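Local coordinates for iron Super-Oxide Dismutase (Plasmodium knowlesi, PDB 2AWP), which probably uses an iron ion to convert superoxide radicals into hydrogen peroxide and dioxygen, protecting the cell from their toxicity, at residues M1-K9 with V36-K44; D79-H90 with W179-N189. One frame throughout, in Å; residues are numbered along the deposited sequence.

In the fold
Contact 1 comes first along the chain and closes before contact 2 opens; they lie about 26 Å apart, centre to centre. In contact 1 the N-terminal segment 1-9 runs along the end of helix 21-43, within the alpha-hairpin part of the iron/manganese superoxide dismutase fold. Contact 2 joins the loop between helices 62-79 and 92-101 to the chain leading into helix 185-196 and the start of that helix, so it ties the end of the alpha-hairpin to the C-terminal alpha/beta part. A salt bridge from Lys9 NZ to Asp79 OD2 (3.1 Å) links the two directly. The likely iron ligands His27, His74, Asp158 and His162 are drawn from both parts, so their relative placement matters for the metal site.

Contact 1 of 2, residues M1-K9 with V36-K44; sequences MAIILPKLK and VNKLNGLIK
Asn40 grips the backbone of Ile3 with both the oxygen and the nitrogen of its amide. Its OD1 accepts from Ile3 N at 3.0 Å, and its ND2 donates to Ile3 O at 2.9 Å, the latter bond nearly straight at 164°. Both bonds lie in the carbonyl plane of their acceptor and use a lone pair. With CG anti to its own carbonyl carbon (chi1 -79°), the amide reaches out from the helix to the extended chain. Asparagine suits the place because one flat group offers both a donor and an acceptor.

Apolar contacts flank this pair. Ile3 CG1 meets Leu39 CD2 at 3.9 Å and Ile43 CD1 at 4.1 Å. Val36 CG2 meets Leu5 CD1 at 3.9 Å, the Val36 and Leu5 side chains crossing at about a right angle, while Val36 CG1 lies against the carbonyl oxygen of Ile3. Leu5 also packs on Tyr28, His32 and Ala33 of the same helix.

The N-terminal chain is thus laid along the last turns of helix 21-43 in the alpha-hairpin domain, with Leu5 about 7 Å, side chain to side chain, from His74, a probable iron ligand. Two bonds to one residue should fix both the amide's rotation and the chain's register, while aliphatic side chains supply its hydrophobic footing.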
loop_
_atom_site.group_PDB
_atom_site.type_symbol
_atom_site.label_atom_id
_atom_site.label_comp_id
_atom_site.label_asym_id
_atom_site.label_seq_id
_atom_site.Cartn_x
_atom_site.Cartn_y
_atom_site.Cartn_z
ATOM N N MET A 1 8.206 -27.853 -5.226
ATOM C CA MET A 1 8.118 -26.404 -5.562
ATOM C C MET A 1 9.467 -25.760 -5.314
ATOM O O MET A 1 9.885 -25.591 -4.169
ATOM C CB MET A 1 7.038 -25.717 -4.730
ATOM C CG MET A 1 5.610 -26.213 -5.008
ATOM S SD MET A 1 4.972 -25.633 -6.602
ATOM C CE MET A 1 3.550 -26.722 -6.800
ATOM N N ALA A 2 10.149 -25.423 -6.403
ATOM C CA ALA A 2 11.448 -24.774 -6.364
ATOM C C ALA A 2 11.665 -23.763 -5.209
ATOM O O ALA A 2 12.720 -23.803 -4.563
ATOM C CB ALA A 2 11.747 -24.133 -7.708
ATOM N N ILE A 3 10.714 -22.856 -4.958
ATOM C CA ILE A 3 10.898 -21.861 -3.865
ATOM C C ILE A 3 10.104 -22.286 -2.619
ATOM O O ILE A 3 8.901 -22.539 -2.690
ATOM C CB ILE A 3 10.542 -20.387 -4.289
ATOM C CG1 ILE A 3 11.219 -19.982 -5.613
ATOM C CG2 ILE A 3 10.868 -19.367 -3.161
ATOM C CD1 ILE A 3 12.718 -19.799 -5.537
ATOM N N ILE A 4 10.798 -22.375 -1.490
ATOM C CA ILE A 4 10.178 -22.751 -0.221
ATOM C C ILE A 4 10.138 -21.580 0.741
ATOM O O ILE A 4 11.146 -20.892 0.918
ATOM C CB ILE A 4 10.931 -23.941 0.463
ATOM C CG1 ILE A 4 10.882 -25.193 -0.445
ATOM C CG2 ILE A 4 10.339 -24.245 1.859
ATOM C CD1 ILE A 4 11.898 -26.322 -0.073
ATOM N N LEU A 5 8.982 -21.367 1.374
ATOM C CA LEU A 5 8.827 -20.379 2.463
ATOM C C LEU A 5 9.743 -20.701 3.670
ATOM O O LEU A 5 9.556 -21.710 4.343
ATOM C CB LEU A 5 7.356 -20.308 2.921
ATOM C CG LEU A 5 7.031 -19.258 4.001
ATOM C CD1 LEU A 5 7.258 -17.824 3.477
ATOM C CD2 LEU A 5 5.584 -19.422 4.598
ATOM N N PRO A 6 10.744 -19.844 3.948
ATOM C CA PRO A 6 11.555 -20.120 5.124
ATOM C C PRO A 6 10.769 -19.970 6.391
ATOM O O PRO A 6 9.921 -19.081 6.500
ATOM C CB PRO A 6 12.666 -19.062 5.053
ATOM C CG PRO A 6 12.732 -18.701 3.624
ATOM C CD PRO A 6 11.267 -18.689 3.199
ATOM N N LYS A 7 11.044 -20.852 7.344
ATOM C CA LYS A 7 10.426 -20.780 8.668
ATOM C C LYS A 7 10.783 -19.494 9.408
ATOM O O LYS A 7 11.895 -18.958 9.274
ATOM C CB LYS A 7 10.855 -21.995 9.518
ATOM C CG LYS A 7 10.269 -23.326 9.061
ATOM C CD LYS A 7 8.775 -23.349 9.345
ATOM C CE LYS A 7 8.168 -24.725 9.140
ATOM N NZ LYS A 7 6.930 -24.902 9.971
ATOM N N LEU A 8 9.823 -19.014 10.191
ATOM C CA LEU A 8 10.097 -18.071 11.279
ATOM C C LEU A 8 11.020 -18.714 12.309
ATOM O O LEU A 8 10.912 -19.909 12.597
ATOM C CB LEU A 8 8.799 -17.653 11.975
ATOM C CG LEU A 8 7.677 -16.920 11.222
ATOM C CD1 LEU A 8 6.535 -16.668 12.156
ATOM C CD2 LEU A 8 8.111 -15.583 10.605
ATOM N N LYS A 9 11.884 -17.898 12.913
ATOM C CA LYS A 9 12.838 -18.391 13.893
ATOM C C LYS A 9 12.290 -18.391 15.319
ATOM O O LYS A 9 13.045 -18.544 16.291
ATOM C CB LYS A 9 14.126 -17.562 13.777
ATOM C CG LYS A 9 14.819 -17.816 12.409
ATOM C CD LYS A 9 16.021 -16.912 12.197
ATOM C CE LYS A 9 16.886 -17.485 11.080
ATOM N NZ LYS A 9 16.190 -17.382 9.780
ATOM N N VAL A 36 5.241 -16.655 -2.126
ATOM C CA VAL A 36 5.899 -17.919 -2.497
ATOM C C VAL A 36 5.040 -18.743 -3.482
ATOM O O VAL A 36 5.531 -19.114 -4.544
ATOM C CB VAL A 36 6.296 -18.763 -1.264
ATOM C CG1 VAL A 36 6.835 -20.140 -1.659
ATOM C CG2 VAL A 36 7.345 -18.042 -0.414
ATOM N N ASN A 37 3.774 -19.002 -3.145
ATOM C CA ASN A 37 2.892 -19.787 -3.996
ATOM C C ASN A 37 2.737 -19.103 -5.338
ATOM O O ASN A 37 2.813 -19.759 -6.390
ATOM C CB ASN A 37 1.528 -20.051 -3.311
ATOM C CG ASN A 37 1.696 -20.742 -1.962
ATOM O OD1 ASN A 37 2.718 -21.392 -1.734
ATOM N ND2 ASN A 37 0.731 -20.577 -1.050
ATOM N N LYS A 38 2.620 -17.778 -5.314
ATOM C CA LYS A 38 2.430 -17.055 -6.550
ATOM C C LYS A 38 3.676 -17.100 -7.432
ATOM O O LYS A 38 3.575 -17.339 -8.635
ATOM C CB LYS A 38 1.950 -15.621 -6.293
ATOM C CG LYS A 38 1.790 -14.802 -7.582
ATOM C CD LYS A 38 0.343 -14.462 -7.869
ATOM C CE LYS A 38 -0.372 -15.550 -8.690
ATOM N NZ LYS A 38 -0.139 -15.421 -10.176
ATOM N N LEU A 39 4.848 -16.861 -6.846
ATOM C CA LEU A 39 6.088 -16.914 -7.619
ATOM C C LEU A 39 6.306 -18.259 -8.289
ATOM O O LEU A 39 6.665 -18.308 -9.470
ATOM C CB LEU A 39 7.312 -16.590 -6.759
ATOM C CG LEU A 39 8.633 -16.496 -7.537
ATOM C CD1 LEU A 39 8.664 -15.271 -8.459
ATOM C CD2 LEU A 39 9.801 -16.496 -6.558
ATOM N N ASN A 40 6.102 -19.339 -7.536
ATOM C CA ASN A 40 6.269 -20.696 -8.089
ATOM C C ASN A 40 5.394 -20.925 -9.323
ATOM O O ASN A 40 5.838 -21.532 -10.285
ATOM C CB ASN A 40 6.041 -21.771 -6.994
ATOM C CG ASN A 40 7.247 -21.932 -6.093
ATOM O OD1 ASN A 40 8.382 -22.002 -6.573
ATOM N ND2 ASN A 40 7.019 -21.974 -4.791
ATOM N N GLY A 41 4.172 -20.400 -9.298
ATOM C CA GLY A 41 3.276 -20.440 -10.461
ATOM C C GLY A 41 3.821 -19.649 -11.640
ATOM O O GLY A 41 3.807 -20.108 -12.776
ATOM N N LEU A 42 4.349 -18.472 -11.355
ATOM C CA LEU A 42 4.834 -17.574 -12.385
ATOM C C LEU A 42 6.122 -18.011 -13.080
ATOM O O LEU A 42 6.317 -17.696 -14.275
ATOM C CB LEU A 42 5.071 -16.193 -11.773
ATOM C CG LEU A 42 3.852 -15.378 -11.373
ATOM C CD1 LEU A 42 4.329 -14.076 -10.747
ATOM C CD2 LEU A 42 2.926 -15.131 -12.563
ATOM N N ILE A 43 7.001 -18.703 -12.350
ATOM C CA ILE A 43 8.339 -19.033 -12.890
ATOM C C ILE A 43 8.400 -20.324 -13.719
ATOM O O ILE A 43 9.353 -20.547 -14.470
ATOM C CB ILE A 43 9.478 -18.944 -11.836
ATOM C CG1 ILE A 43 9.372 -20.055 -10.778
ATOM C CG2 ILE A 43 9.537 -17.511 -11.266
ATOM C CD1 ILE A 43 10.435 -19.997 -9.665
ATOM N N LYS A 44 7.362 -21.138 -13.605
ATOM C CA LYS A 44 7.166 -22.292 -14.489
ATOM C C LYS A 44 7.261 -21.858 -15.977
ATOM O O LYS A 44 6.671 -20.841 -16.385
ATOM C CB LYS A 44 5.839 -22.984 -14.122
ATOM C CG LYS A 44 5.200 -23.858 -15.203
ATOM C CD LYS A 44 5.510 -25.358 -15.094
ATOM C CE LYS A 44 4.391 -26.115 -14.368
ATOM N NZ LYS A 44 4.597 -27.605 -14.326
#

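Contact 2 of 2, residues D79-H90 with W179-N189; sequences DSMGPNCGGEPH and WWNLVNWNFAN
Pro89 lies over one face of the Trp185 indole, its CA 3.4 Å from the centroid of the five-membered ring and almost on the ring normal, a CH-pi contact. Val183 CG1 covers the opposite face, so the indole is sandwiched between Pro89 CA and Val183 CG1, each offset toward the rim. Its NE1 donates to Gly87 O at 3.1 Å, from above the carbonyl plane. Beyond the proline, His90 lays a ring face against Trp185 CB; with chi1 at 48° its CG is flanked by both the backbone N and the carbonyl carbon, and the ring folds back over Trp185 CB. Asn189 ND2 donates to His90 O at 2.9 Å, while its OD1 accepts from Ile93 N of helix 92-101.

At the other end, Asp79 CB sits over the centre of the Phe187 ring (3.6 Å to the centroid), while Asp79 OD2 turns to Lys9. Met81 SD approaches Trp179 NE1 obliquely at 3.6 Å, a Met-aromatic contact. The backbones are joined directly: Asn184 N donates to Ser80 O (2.8 Å), and Gly86 N to Val183 O (2.8 Å). Glycine suits position 86, where phi is positive and a CB would clash with Trp180 O and Asn181 O.

Asn184 is the N-cap of helix 185-196: its OD1 accepts from Phe187 N, while its ND2 reaches Met81 O at 3.3 Å. A capped helix start thus joins the interdomain loop of the iron/manganese superoxide dismutase fold.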
loop_
_atom_site.group_PDB
_atom_site.type_symbol
_atom_site.label_atom_id
_atom_site.label_comp_id
_atom_site.label_asym_id
_atom_site.label_seq_id
_atom_site.Cartn_x
_atom_site.Cartn_y
_atom_site.Cartn_z
ATOM N N ASP A 79 13.452 -12.050 10.212
ATOM C CA ASP A 79 14.796 -12.222 10.783
ATOM C C ASP A 79 15.357 -10.970 11.448
ATOM O O ASP A 79 16.224 -11.061 12.347
ATOM C CB ASP A 79 15.765 -12.771 9.730
ATOM C CG ASP A 79 15.344 -14.124 9.220
ATOM O OD1 ASP A 79 14.334 -14.674 9.739
ATOM O OD2 ASP A 79 16.014 -14.631 8.284
ATOM N N SER A 80 14.837 -9.810 11.033
ATOM C CA SER A 80 15.178 -8.519 11.657
ATOM C C SER A 80 14.528 -8.292 13.018
ATOM O O SER A 80 14.773 -7.260 13.665
ATOM C CB SER A 80 14.775 -7.343 10.739
ATOM O OG SER A 80 15.620 -7.270 9.602
ATOM N N MET A 81 13.686 -9.236 13.442
ATOM C CA MET A 81 12.980 -9.147 14.717
ATOM C C MET A 81 13.170 -10.412 15.526
ATOM O O MET A 81 13.702 -11.378 15.025
ATOM C CB MET A 81 11.472 -8.956 14.486
ATOM C CG MET A 81 11.152 -7.629 13.862
ATOM S SD MET A 81 9.394 -7.395 13.644
ATOM C CE MET A 81 9.015 -8.635 12.398
ATOM N N GLY A 82 12.681 -10.414 16.763
ATOM C CA GLY A 82 12.716 -11.616 17.582
ATOM C C GLY A 82 12.252 -11.402 18.999
ATOM O O GLY A 82 12.164 -10.255 19.463
ATOM N N PRO A 83 11.966 -12.508 19.713
ATOM C CA PRO A 83 11.679 -12.366 21.133
ATOM C C PRO A 83 13.009 -12.121 21.872
ATOM O O PRO A 83 14.070 -12.469 21.366
ATOM C CB PRO A 83 11.050 -13.725 21.517
ATOM C CG PRO A 83 11.691 -14.699 20.559
ATOM C CD PRO A 83 11.909 -13.921 19.267
ATOM N N ASN A 84 12.955 -11.478 23.027
ATOM C CA ASN A 84 14.167 -11.242 23.807
ATOM C C ASN A 84 15.191 -10.353 23.058
ATOM O O ASN A 84 16.395 -10.522 23.207
ATOM C CB ASN A 84 14.808 -12.590 24.178
ATOM C CG ASN A 84 13.773 -13.653 24.595
ATOM O OD1 ASN A 84 13.791 -14.802 24.101
ATOM N ND2 ASN A 84 12.854 -13.266 25.481
ATOM N N CYS A 85 14.694 -9.444 22.221
ATOM C CA CYS A 85 15.547 -8.578 21.406
ATOM C C CYS A 85 15.190 -7.136 21.732
ATOM O O CYS A 85 14.773 -6.844 22.849
ATOM C CB CYS A 85 15.354 -8.862 19.902
ATOM S SG CYS A 85 16.033 -10.421 19.308
ATOM N N GLY A 86 15.308 -6.239 20.756
ATOM C CA GLY A 86 15.048 -4.821 21.003
ATOM C C GLY A 86 16.136 -4.192 21.870
ATOM O O GLY A 86 17.280 -4.713 21.977
ATOM N N GLY A 87 15.774 -3.080 22.509
ATOM C CA GLY A 87 16.722 -2.353 23.360
ATOM C C GLY A 87 17.848 -1.703 22.558
ATOM O O GLY A 87 17.680 -1.368 21.363
ATOM N N GLU A 88 18.983 -1.503 23.227
ATOM C CA GLU A 88 20.139 -0.828 22.651
ATOM C C GLU A 88 20.861 -1.801 21.753
ATOM O O GLU A 88 20.928 -3.005 22.078
ATOM C CB GLU A 88 21.139 -0.435 23.755
ATOM C CG GLU A 88 20.702 0.705 24.627
ATOM C CD GLU A 88 20.646 2.024 23.899
ATOM O OE1 GLU A 88 21.605 2.383 23.160
ATOM O OE2 GLU A 88 19.634 2.709 24.079
ATOM N N PRO A 89 21.463 -1.303 20.658
ATOM C CA PRO A 89 22.297 -2.237 19.889
ATOM C C PRO A 89 23.475 -2.746 20.723
ATOM O O PRO A 89 23.825 -2.137 21.726
ATOM C CB PRO A 89 22.795 -1.391 18.696
ATOM C CG PRO A 89 22.530 -0.021 19.022
ATOM C CD PRO A 89 21.436 0.041 20.062
ATOM N N HIS A 90 24.084 -3.852 20.301
ATOM C CA HIS A 90 25.233 -4.393 21.005
ATOM C C HIS A 90 26.115 -5.072 19.966
ATOM O O HIS A 90 25.645 -5.379 18.862
ATOM C CB HIS A 90 24.782 -5.384 22.087
ATOM C CG HIS A 90 23.789 -6.393 21.610
ATOM N ND1 HIS A 90 24.159 -7.581 21.018
ATOM C CD2 HIS A 90 22.433 -6.393 21.638
ATOM C CE1 HIS A 90 23.076 -8.263 20.686
ATOM N NE2 HIS A 90 22.014 -7.565 21.053
ATOM N N TRP A 179 7.867 -1.539 17.424
ATOM C CA TRP A 179 8.831 -2.316 16.646
ATOM C C TRP A 179 10.248 -2.244 17.247
ATOM O O TRP A 179 10.998 -3.224 17.167
ATOM C CB TRP A 179 8.828 -1.816 15.207
ATOM C CG TRP A 179 9.783 -2.566 14.313
ATOM C CD1 TRP A 179 9.539 -3.746 13.655
ATOM C CD2 TRP A 179 11.121 -2.181 13.975
ATOM N NE1 TRP A 179 10.648 -4.119 12.926
ATOM C CE2 TRP A 179 11.630 -3.172 13.100
ATOM C CE3 TRP A 179 11.942 -1.090 14.324
ATOM C CZ2 TRP A 179 12.924 -3.110 12.565
ATOM C CZ3 TRP A 179 13.224 -1.032 13.786
ATOM C CH2 TRP A 179 13.708 -2.050 12.929
ATOM N N TRP A 180 10.592 -1.095 17.858
ATOM C CA TRP A 180 11.860 -0.932 18.583
ATOM C C TRP A 180 12.071 -1.971 19.696
ATOM O O TRP A 180 13.209 -2.326 20.019
ATOM C CB TRP A 180 12.055 0.534 19.057
ATOM C CG TRP A 180 12.196 1.467 17.846
ATOM C CD1 TRP A 180 11.245 2.318 17.353
ATOM C CD2 TRP A 180 13.324 1.568 16.949
ATOM N NE1 TRP A 180 11.708 2.948 16.223
ATOM C CE2 TRP A 180 12.979 2.521 15.953
ATOM C CE3 TRP A 180 14.579 0.941 16.887
ATOM C CZ2 TRP A 180 13.865 2.893 14.908
ATOM C CZ3 TRP A 180 15.481 1.316 15.861
ATOM C CH2 TRP A 180 15.110 2.281 14.885
ATOM N N ASN A 181 10.975 -2.539 20.215
ATOM C CA ASN A 181 11.060 -3.624 21.211
ATOM C C ASN A 181 11.443 -4.983 20.616
ATOM O O ASN A 181 11.714 -5.925 21.354
ATOM C CB ASN A 181 9.729 -3.778 21.935
ATOM C CG ASN A 181 9.327 -2.529 22.688
ATOM O OD1 ASN A 181 9.986 -2.153 23.644
ATOM N ND2 ASN A 181 8.249 -1.883 22.261
ATOM N N LEU A 182 11.455 -5.076 19.294
ATOM C CA LEU A 182 11.621 -6.353 18.573
ATOM C C LEU A 182 12.892 -6.450 17.732
ATOM O O LEU A 182 13.328 -7.564 17.405
ATOM C CB LEU A 182 10.416 -6.565 17.650
ATOM C CG LEU A 182 9.007 -6.581 18.267
ATOM C CD1 LEU A 182 7.978 -6.689 17.119
ATOM C CD2 LEU A 182 8.835 -7.730 19.293
ATOM N N VAL A 183 13.489 -5.297 17.419
ATOM C CA VAL A 183 14.708 -5.198 16.592
ATOM C C VAL A 183 15.787 -6.182 17.010
ATOM O O VAL A 183 16.229 -6.179 18.158
ATOM C CB VAL A 183 15.367 -3.777 16.637
ATOM C CG1 VAL A 183 16.576 -3.729 15.674
ATOM C CG2 VAL A 183 14.403 -2.735 16.273
ATOM N N ASN A 184 16.231 -6.992 16.056
ATOM C CA ASN A 184 17.173 -8.053 16.325
ATOM C C ASN A 184 18.576 -7.622 15.930
ATOM O O ASN A 184 18.941 -7.737 14.760
ATOM C CB ASN A 184 16.780 -9.270 15.492
ATOM C CG ASN A 184 17.521 -10.507 15.882
ATOM O OD1 ASN A 184 18.633 -10.448 16.412
ATOM N ND2 ASN A 184 16.918 -11.657 15.595
ATOM N N TRP A 185 19.354 -7.171 16.914
ATOM C CA TRP A 185 20.729 -6.705 16.685
ATOM C C TRP A 185 21.674 -7.844 16.341
ATOM O O TRP A 185 22.664 -7.629 15.649
ATOM C CB TRP A 185 21.234 -5.943 17.906
ATOM C CG TRP A 185 20.357 -4.768 18.243
ATOM C CD1 TRP A 185 19.581 -4.599 19.382
ATOM C CD2 TRP A 185 20.135 -3.615 17.437
ATOM N NE1 TRP A 185 18.921 -3.390 19.333
ATOM C CE2 TRP A 185 19.245 -2.764 18.154
ATOM C CE3 TRP A 185 20.617 -3.197 16.177
ATOM C CZ2 TRP A 185 18.817 -1.526 17.641
ATOM C CZ3 TRP A 185 20.197 -1.964 15.673
ATOM C CH2 TRP A 185 19.315 -1.138 16.414
ATOM N N ASN A 186 21.361 -9.061 16.793
ATOM C CA ASN A 186 22.163 -10.207 16.384
ATOM C C ASN A 186 22.098 -10.388 14.869
ATOM O O ASN A 186 23.125 -10.631 14.225
ATOM C CB ASN A 186 21.763 -11.501 17.124
ATOM C CG ASN A 186 21.811 -11.342 18.621
ATOM O OD1 ASN A 186 22.781 -10.820 19.161
ATOM N ND2 ASN A 186 20.740 -11.748 19.305
ATOM N N PHE A 187 20.896 -10.281 14.299
ATOM C CA PHE A 187 20.753 -10.305 12.832
ATOM C C PHE A 187 21.531 -9.175 12.156
ATOM O O PHE A 187 22.239 -9.415 11.166
ATOM C CB PHE A 187 19.273 -10.258 12.386
ATOM C CG PHE A 187 19.063 -10.602 10.915
ATOM C CD1 PHE A 187 19.533 -11.817 10.389
ATOM C CD2 PHE A 187 18.356 -9.720 10.067
ATOM C CE1 PHE A 187 19.315 -12.165 9.036
ATOM C CE2 PHE A 187 18.155 -10.027 8.709
ATOM C CZ PHE A 187 18.642 -11.263 8.187
ATOM N N ALA A 188 21.392 -7.947 12.669
ATOM C CA ALA A 188 22.112 -6.796 12.103
ATOM C C ALA A 188 23.640 -7.068 12.063
ATOM O O ALA A 188 24.321 -6.721 11.092
ATOM C CB ALA A 188 21.849 -5.561 12.938
ATOM N N ASN A 189 24.150 -7.667 13.139
ATOM C CA ASN A 189 25.583 -7.974 13.297
ATOM C C ASN A 189 26.044 -8.985 12.278
ATOM O O ASN A 189 27.102 -8.847 11.687
ATOM C CB ASN A 189 25.859 -8.478 14.709
ATOM C CG ASN A 189 26.104 -7.349 15.670
ATOM O OD1 ASN A 189 26.556 -6.291 15.272
ATOM N ND2 ASN A 189 25.814 -7.568 16.940
HETATM O O HOH W 1 11.987 -8.486 21.647
HETATM O O HOH W 2 15.480 -0.465 20.087
HETATM O O HOH W 3 13.336 -1.834 23.605
HETATM O O HOH W 4 19.185 -8.345 19.898
#